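PDB 2HRW: phosphonopyruvate hydrolase from Variovorax sp., which hydrolyses the carbon-phosphorus bond of 3-phosphonopyruvate to give pyruvate and phosphate, using a divalent metal ion such as cobalt, magnesium or manganese. Local coordinates for residues 40-45 with 79-84; 105-110 with 150-155. All blocks are in the same frame, centred on the assembly; numbering follows the deposited sequence.

How the interactions relate
Both interactions belong to the parallel beta-barrel of a TIM-barrel fold, and their centres lie about 10 Å apart. Interaction 1 pairs strands 38-41 and 78-81, the second and third around the barrel; interaction 2 pairs strands 106-110 and 151-156, the fourth and fifth. The two come in series along the chain and meet where strands 78-81 and 106-110 run as neighbours: Ala80 and Val108 are joined through their backbones, and Ile82 packs on Ile107. Together they make a continuous four-strand portion of the wall. The metal-binding Asp81, the substrate-binding run Trp40 to Phe44 and the substrate-binding Arg155 all lie toward the C-terminal ends of these strands, where TIM barrels carry their active sites.

Interaction 1: 40-45 with 79-84; sequences WGSGFE and IADIDT
Trp40 and Asp81 both hold CG anti to the backbone N (chi1 172° and 174°), which lays the indole against the Asp81 side chain and turns the carboxylate toward Gly43. They stand at the C-terminal ends of two parallel neighbouring strands of the TIM barrel, where Trp40 to Phe44 bind substrate and Asp81 binds magnesium. The six-membered part of the indole reaches across from Ile79 to Asp81: CH2 lies 3.4 Å from Asp81 CB, while CZ3 packs 3.7 Å from Ile79 CG2. Ring and carboxylate planes are only 6° apart. Between the strands, Gly41 N donates to Ile79 O at 2.8 Å, and Asp81 N returns a longer bond to Gly41 O. The two carboxylate oxygens are each gripped by a backbone amide, OD1 by that of Asp83 in an Asx turn and OD2 by one from the facing segment. Were Asp81 replaced by an alanine, both amides would probably lose their acceptor and the metal one of its binding residues. Ser42 caps helix 43-49, its OG accepting from Glu45 N at 3.1 Å, and Gly43 N, at the start of that helix, meets Asp81 OD2 at 2.9 Å from above the carboxylate plane.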
ATOM      1  N   TRP A  40     -10.323 -16.820   9.620  1.00 23.94           N
ATOM      2  CA  TRP A  40      -8.899 -17.152   9.767  1.00 25.45           C
ATOM      3  C   TRP A  40      -8.108 -16.396   8.684  1.00 25.06           C
ATOM      4  O   TRP A  40      -8.163 -16.754   7.517  1.00 25.95           O
ATOM      5  CB  TRP A  40      -8.697 -18.656   9.574  1.00 24.44           C
ATOM      6  CG  TRP A  40      -7.275 -19.169   9.499  1.00 25.94           C
ATOM      7  CD1 TRP A  40      -6.790 -20.114   8.605  1.00 24.91           C
ATOM      8  CD2 TRP A  40      -6.172 -18.855  10.380  1.00 26.03           C
ATOM      9  NE1 TRP A  40      -5.463 -20.397   8.881  1.00 27.51           N
ATOM     10  CE2 TRP A  40      -5.058 -19.646   9.959  1.00 25.94           C
ATOM     11  CE3 TRP A  40      -6.013 -17.994  11.481  1.00 26.49           C
ATOM     12  CZ2 TRP A  40      -3.807 -19.595  10.607  1.00 26.40           C
ATOM     13  CZ3 TRP A  40      -4.765 -17.943  12.121  1.00 23.76           C
ATOM     14  CH2 TRP A  40      -3.681 -18.739  11.683  1.00 24.23           C
ATOM     15  N   GLY A  41      -7.371 -15.361   9.077  1.00 26.91           N
ATOM     16  CA  GLY A  41      -6.580 -14.590   8.129  1.00 25.92           C
ATOM     17  C   GLY A  41      -5.286 -15.300   7.789  1.00 27.48           C
ATOM     18  O   GLY A  41      -4.194 -14.812   8.065  1.00 28.54           O
ATOM     19  N   SER A  42      -5.422 -16.451   7.146  1.00 28.91           N
ATOM     20  CA  SER A  42      -4.306 -17.301   6.771  1.00 29.98           C
ATOM     21  C   SER A  42      -3.178 -16.750   5.884  1.00 30.18           C
ATOM     22  O   SER A  42      -3.404 -16.187   4.803  1.00 30.16           O
ATOM     23  CB  SER A  42      -4.849 -18.566   6.115  1.00 28.94           C
ATOM     24  OG  SER A  42      -3.782 -19.369   5.672  1.00 35.37           O
ATOM     25  N   GLY A  43      -1.949 -16.950   6.345  1.00 29.79           N
ATOM     26  CA  GLY A  43      -0.804 -16.527   5.557  1.00 29.00           C
ATOM     27  C   GLY A  43      -0.696 -17.454   4.348  1.00 26.79           C
ATOM     28  O   GLY A  43      -0.359 -17.030   3.246  1.00 25.22           O
ATOM     29  N   PHE A  44      -0.983 -18.735   4.548  1.00 28.34           N
ATOM     30  CA  PHE A  44      -0.914 -19.687   3.433  1.00 28.75           C
ATOM     31  C   PHE A  44      -1.881 -19.295   2.302  1.00 28.34           C
ATOM     32  O   PHE A  44      -1.488 -19.201   1.131  1.00 29.87           O
ATOM     33  CB  PHE A  44      -1.259 -21.113   3.908  1.00 26.97           C
ATOM     34  CG  PHE A  44      -1.373 -22.106   2.783  1.00 27.15           C
ATOM     35  CD1 PHE A  44      -0.258 -22.460   2.030  1.00 28.83           C
ATOM     36  CD2 PHE A  44      -2.594 -22.656   2.436  1.00 27.96           C
ATOM     37  CE1 PHE A  44      -0.378 -23.335   0.963  1.00 25.79           C
ATOM     38  CE2 PHE A  44      -2.699 -23.531   1.368  1.00 26.04           C
ATOM     39  CZ  PHE A  44      -1.576 -23.862   0.638  1.00 24.52           C
ATOM     40  N   GLU A  45      -3.150 -19.084   2.665  1.00 27.40           N
ATOM     41  CA  GLU A  45      -4.172 -18.740   1.691  1.00 26.33           C
ATOM     42  C   GLU A  45      -3.883 -17.485   0.904  1.00 25.68           C
ATOM     43  O   GLU A  45      -4.075 -17.442  -0.308  1.00 23.66           O
ATOM     44  CB  GLU A  45      -5.538 -18.583   2.358  1.00 26.43           C
ATOM     45  CG  GLU A  45      -6.301 -19.888   2.658  1.00 25.69           C
ATOM     46  CD  GLU A  45      -7.683 -19.898   2.008  1.00 29.95           C
ATOM     47  OE1 GLU A  45      -8.163 -18.801   1.653  1.00 30.45           O
ATOM     48  OE2 GLU A  45      -8.301 -20.981   1.860  1.00 29.10           O
ATOM     49  N   ILE A  79      -9.137 -13.898  13.246  1.00 21.25           N
ATOM     50  CA  ILE A  79      -7.903 -14.370  13.858  1.00 20.47           C
ATOM     51  C   ILE A  79      -6.828 -14.216  12.807  1.00 21.75           C
ATOM     52  O   ILE A  79      -6.902 -14.820  11.735  1.00 24.99           O
ATOM     53  CB  ILE A  79      -8.043 -15.851  14.283  1.00 18.97           C
ATOM     54  CG1 ILE A  79      -9.244 -15.998  15.223  1.00 16.11           C
ATOM     55  CG2 ILE A  79      -6.725 -16.353  14.888  1.00 17.41           C
ATOM     56  CD1 ILE A  79      -9.512 -17.423  15.748  1.00 12.74           C
ATOM     57  N   ALA A  80      -5.832 -13.389  13.084  1.00 24.61           N
ATOM     58  CA  ALA A  80      -4.776 -13.154  12.103  1.00 23.43           C
ATOM     59  C   ALA A  80      -3.569 -14.062  12.257  1.00 25.51           C
ATOM     60  O   ALA A  80      -3.076 -14.264  13.362  1.00 24.48           O
ATOM     61  CB  ALA A  80      -4.320 -11.712  12.172  1.00 21.40           C
ATOM     62  N   ASP A  81      -3.104 -14.597  11.135  1.00 23.85           N
ATOM     63  CA  ASP A  81      -1.916 -15.436  11.093  1.00 26.04           C
ATOM     64  C   ASP A  81      -0.727 -14.479  10.909  1.00 27.53           C
ATOM     65  O   ASP A  81      -0.584 -13.884   9.845  1.00 31.65           O
ATOM     66  CB  ASP A  81      -2.023 -16.373   9.890  1.00 25.49           C
ATOM     67  CG  ASP A  81      -0.775 -17.196   9.661  1.00 28.74           C
ATOM     68  OD1 ASP A  81       0.254 -16.955  10.340  1.00 29.21           O
ATOM     69  OD2 ASP A  81      -0.829 -18.090   8.778  1.00 30.67           O
ATOM     70  N   ILE A  82       0.118 -14.312  11.923  1.00 26.96           N
ATOM     71  CA  ILE A  82       1.263 -13.409  11.792  1.00 27.33           C
ATOM     72  C   ILE A  82       2.564 -14.197  11.747  1.00 29.03           C
ATOM     73  O   ILE A  82       3.643 -13.639  11.974  1.00 29.37           O
ATOM     74  CB  ILE A  82       1.375 -12.396  12.969  1.00 23.94           C
ATOM     75  CG1 ILE A  82       1.509 -13.145  14.289  1.00 22.70           C
ATOM     76  CG2 ILE A  82       0.157 -11.486  13.012  1.00 26.52           C
ATOM     77  CD1 ILE A  82       1.701 -12.252  15.472  1.00 26.25           C
ATOM     78  N   ASP A  83       2.449 -15.489  11.455  1.00 32.59           N
ATOM     79  CA  ASP A  83       3.601 -16.394  11.362  1.00 36.73           C
ATOM     80  C   ASP A  83       4.498 -16.410  12.597  1.00 36.75           C
ATOM     81  O   ASP A  83       4.075 -16.841  13.665  1.00 40.05           O
ATOM     82  CB  ASP A  83       4.440 -16.073  10.118  1.00 39.76           C
ATOM     83  CG  ASP A  83       3.840 -16.652   8.844  1.00 44.87           C
ATOM     84  OD1 ASP A  83       3.371 -15.869   7.986  1.00 48.50           O
ATOM     85  OD2 ASP A  83       3.828 -17.901   8.699  1.00 49.29           O
ATOM     86  N   THR A  84       5.733 -15.943  12.464  1.00 34.63           N
ATOM     87  CA  THR A  84       6.656 -15.955  13.591  1.00 31.08           C
ATOM     88  C   THR A  84       6.917 -14.571  14.141  1.00 30.79           C
ATOM     89  O   THR A  84       7.920 -14.343  14.814  1.00 31.25           O
ATOM     90  CB  THR A  84       8.009 -16.555  13.203  1.00 29.52           C
ATOM     91  OG1 THR A  84       8.770 -15.584  12.482  1.00 29.21           O
ATOM     92  CG2 THR A  84       7.817 -17.756  12.304  1.00 30.55           C
TER

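Interaction 2: 105-110 with 150-155; sequences SAIVME and FVVIAR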
ATOM      1  N   SER A 105      -9.177  -9.712  16.244  1.00 29.04           N
ATOM      2  CA  SER A 105      -9.514  -9.981  17.645  1.00 28.85           C
ATOM      3  C   SER A 105      -8.519 -10.937  18.315  1.00 27.72           C
ATOM      4  O   SER A 105      -8.553 -11.129  19.529  1.00 28.43           O
ATOM      5  CB  SER A 105     -10.933 -10.527  17.737  1.00 26.94           C
ATOM      6  OG  SER A 105     -11.816  -9.572  17.189  1.00 23.62           O
ATOM      7  N   ALA A 106      -7.620 -11.497  17.504  1.00 26.35           N
ATOM      8  CA  ALA A 106      -6.597 -12.419  17.976  1.00 24.71           C
ATOM      9  C   ALA A 106      -5.507 -12.483  16.921  1.00 25.37           C
ATOM     10  O   ALA A 106      -5.715 -12.077  15.777  1.00 25.52           O
ATOM     11  CB  ALA A 106      -7.205 -13.816  18.169  1.00 21.10           C
ATOM     12  N   ILE A 107      -4.338 -12.979  17.307  1.00 26.67           N
ATOM     13  CA  ILE A 107      -3.238 -13.177  16.364  1.00 24.69           C
ATOM     14  C   ILE A 107      -2.654 -14.534  16.713  1.00 26.07           C
ATOM     15  O   ILE A 107      -2.715 -14.938  17.865  1.00 24.51           O
ATOM     16  CB  ILE A 107      -2.115 -12.128  16.512  1.00 26.76           C
ATOM     17  CG1 ILE A 107      -1.764 -11.969  17.991  1.00 28.81           C
ATOM     18  CG2 ILE A 107      -2.519 -10.825  15.827  1.00 27.00           C
ATOM     19  CD1 ILE A 107      -0.384 -11.563  18.214  1.00 29.56           C
ATOM     20  N   VAL A 108      -2.110 -15.238  15.718  1.00 26.75           N
ATOM     21  CA  VAL A 108      -1.471 -16.541  15.900  1.00 27.85           C
ATOM     22  C   VAL A 108       0.005 -16.426  15.501  1.00 28.78           C
ATOM     23  O   VAL A 108       0.337 -15.971  14.396  1.00 30.24           O
ATOM     24  CB  VAL A 108      -2.128 -17.614  15.035  1.00 29.92           C
ATOM     25  CG1 VAL A 108      -1.328 -18.893  15.108  1.00 28.53           C
ATOM     26  CG2 VAL A 108      -3.565 -17.850  15.521  1.00 29.92           C
ATOM     27  N   MET A 109       0.900 -16.836  16.393  1.00 28.80           N
ATOM     28  CA  MET A 109       2.328 -16.734  16.117  1.00 27.98           C
ATOM     29  C   MET A 109       2.951 -18.064  16.451  1.00 28.07           C
ATOM     30  O   MET A 109       2.548 -18.687  17.412  1.00 26.64           O
ATOM     31  CB  MET A 109       2.909 -15.622  16.974  1.00 27.01           C
ATOM     32  CG  MET A 109       4.350 -15.345  16.755  1.00 27.23           C
ATOM     33  SD  MET A 109       4.775 -13.890  17.718  1.00 33.21           S
ATOM     34  CE  MET A 109       4.738 -14.531  19.463  1.00 27.25           C
ATOM     35  N   GLU A 110       3.923 -18.507  15.657  1.00 30.47           N
ATOM     36  CA  GLU A 110       4.554 -19.815  15.878  1.00 33.00           C
ATOM     37  C   GLU A 110       5.993 -19.721  16.334  1.00 33.34           C
ATOM     38  O   GLU A 110       6.679 -18.749  16.024  1.00 34.75           O
ATOM     39  CB  GLU A 110       4.467 -20.654  14.596  1.00 34.90           C
ATOM     40  CG  GLU A 110       4.898 -19.905  13.341  1.00 38.64           C
ATOM     41  CD  GLU A 110       4.367 -20.540  12.067  1.00 40.25           C
ATOM     42  OE1 GLU A 110       5.195 -20.937  11.223  1.00 43.11           O
ATOM     43  OE2 GLU A 110       3.128 -20.647  11.907  1.00 42.61           O
ATOM     44  N   PHE A 150      -8.187  -8.762  23.414  1.00 28.00           N
ATOM     45  CA  PHE A 150      -7.471  -9.229  22.235  1.00 29.80           C
ATOM     46  C   PHE A 150      -6.840 -10.546  22.644  1.00 29.98           C
ATOM     47  O   PHE A 150      -6.208 -10.612  23.678  1.00 28.77           O
ATOM     48  CB  PHE A 150      -6.364  -8.255  21.880  1.00 30.14           C
ATOM     49  CG  PHE A 150      -5.743  -8.501  20.543  1.00 30.15           C
ATOM     50  CD1 PHE A 150      -6.359  -8.035  19.380  1.00 27.75           C
ATOM     51  CD2 PHE A 150      -4.521  -9.163  20.443  1.00 29.60           C
ATOM     52  CE1 PHE A 150      -5.761  -8.221  18.159  1.00 28.26           C
ATOM     53  CE2 PHE A 150      -3.925  -9.349  19.212  1.00 30.46           C
ATOM     54  CZ  PHE A 150      -4.543  -8.877  18.067  1.00 27.64           C
ATOM     55  N   VAL A 151      -6.997 -11.589  21.841  1.00 30.89           N
ATOM     56  CA  VAL A 151      -6.445 -12.890  22.202  1.00 28.79           C
ATOM     57  C   VAL A 151      -5.104 -13.181  21.563  1.00 28.07           C
ATOM     58  O   VAL A 151      -4.882 -12.879  20.395  1.00 29.75           O
ATOM     59  CB  VAL A 151      -7.479 -14.013  21.863  1.00 28.75           C
ATOM     60  CG1 VAL A 151      -6.906 -15.409  22.131  1.00 25.04           C
ATOM     61  CG2 VAL A 151      -8.735 -13.785  22.710  1.00 24.80           C
ATOM     62  N   VAL A 152      -4.193 -13.755  22.334  1.00 26.80           N
ATOM     63  CA  VAL A 152      -2.890 -14.079  21.786  1.00 27.07           C
ATOM     64  C   VAL A 152      -2.732 -15.589  21.794  1.00 27.85           C
ATOM     65  O   VAL A 152      -2.746 -16.225  22.833  1.00 26.02           O
ATOM     66  CB  VAL A 152      -1.721 -13.455  22.585  1.00 26.13           C
ATOM     67  CG1 VAL A 152      -0.417 -13.856  21.937  1.00 25.09           C
ATOM     68  CG2 VAL A 152      -1.813 -11.947  22.589  1.00 24.56           C
ATOM     69  N   ILE A 153      -2.550 -16.158  20.616  1.00 28.01           N
ATOM     70  CA  ILE A 153      -2.437 -17.588  20.511  1.00 27.27           C
ATOM     71  C   ILE A 153      -1.038 -18.043  20.130  1.00 28.79           C
ATOM     72  O   ILE A 153      -0.507 -17.640  19.095  1.00 31.50           O
ATOM     73  CB  ILE A 153      -3.466 -18.086  19.491  1.00 23.14           C
ATOM     74  CG1 ILE A 153      -4.870 -17.648  19.944  1.00 21.35           C
ATOM     75  CG2 ILE A 153      -3.403 -19.602  19.376  1.00 26.70           C
ATOM     76  CD1 ILE A 153      -5.941 -17.774  18.912  1.00 16.56           C
ATOM     77  N   ALA A 154      -0.435 -18.864  20.990  1.00 28.93           N
ATOM     78  CA  ALA A 154       0.892 -19.408  20.732  1.00 28.08           C
ATOM     79  C   ALA A 154       0.743 -20.703  19.944  1.00 28.03           C
ATOM     80  O   ALA A 154      -0.105 -21.544  20.237  1.00 27.64           O
ATOM     81  CB  ALA A 154       1.610 -19.671  22.037  1.00 28.95           C
ATOM     82  N   ARG A 155       1.587 -20.860  18.934  1.00 29.68           N
ATOM     83  CA  ARG A 155       1.541 -22.032  18.089  1.00 29.68           C
ATOM     84  C   ARG A 155       2.778 -22.892  18.199  1.00 31.49           C
ATOM     85  O   ARG A 155       3.861 -22.517  17.744  1.00 31.84           O
ATOM     86  CB  ARG A 155       1.346 -21.611  16.653  1.00 31.42           C
ATOM     87  CG  ARG A 155       1.370 -22.760  15.696  1.00 34.65           C
ATOM     88  CD  ARG A 155       0.996 -22.287  14.319  1.00 39.83           C
ATOM     89  NE  ARG A 155       0.805 -23.420  13.434  1.00 44.29           N
ATOM     90  CZ  ARG A 155       0.414 -23.320  12.175  1.00 47.34           C
ATOM     91  NH1 ARG A 155       0.175 -22.123  11.650  1.00 50.06           N
ATOM     92  NH2 ARG A 155       0.256 -24.424  11.446  1.00 49.21           N
TER
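Two neighbouring strands of the barrel wall, 106-110 and 151-156, pair in parallel here, from Ala106 beside Val151 to Glu110 beside Arg155. Five backbone hydrogen bonds join them, beginning with Val151 N to Ser105 O at 2.8 Å and ending with Arg155 N to Met109 O, also 2.8 Å; the short strand axes cross at -24°. At the N-terminal end the Phe150 ring spreads one face over the Ser105-Ala106 peptide, with Ala106 N 3.8 Å above its plane and offset toward the rim. Ile107 CG2 comes to the edge of the same ring, 3.6 Å from Phe150 CZ. Ile107 carries its CG1 branch between the backbone N and the carbonyl carbon (chi1 47°), and this puts CG1 beside Phe150 CE2.

In this TIM barrel the side of the sheet bearing Ile107 and Met109 faces the surrounding helices: Ile107 meets helix 89-102, and Met109 reaches both that helix and helix 131-144. Ala106, Val108, Glu110, Val151, Ile153 and Arg155 line the other side. There Val108 CG2 packs 4.0 Å from Ile153 CB, while CG1 leans toward Arg155 CB; the side chain also touches the indole of Trp40.

Arg155, a substrate-binding residue, runs extended alongside Glu110, both side chains pointing the same way. Its guanidinium stands 81° from the Glu110 carboxylate plane, and Glu110 OE2 lies 3.3 Å from Arg155 NH1, well out of the guanidinium plane, making a salt bridge of charge alone. The N-H at NE is taken instead by Glu157, in a salt bridge to OE2 of that residue.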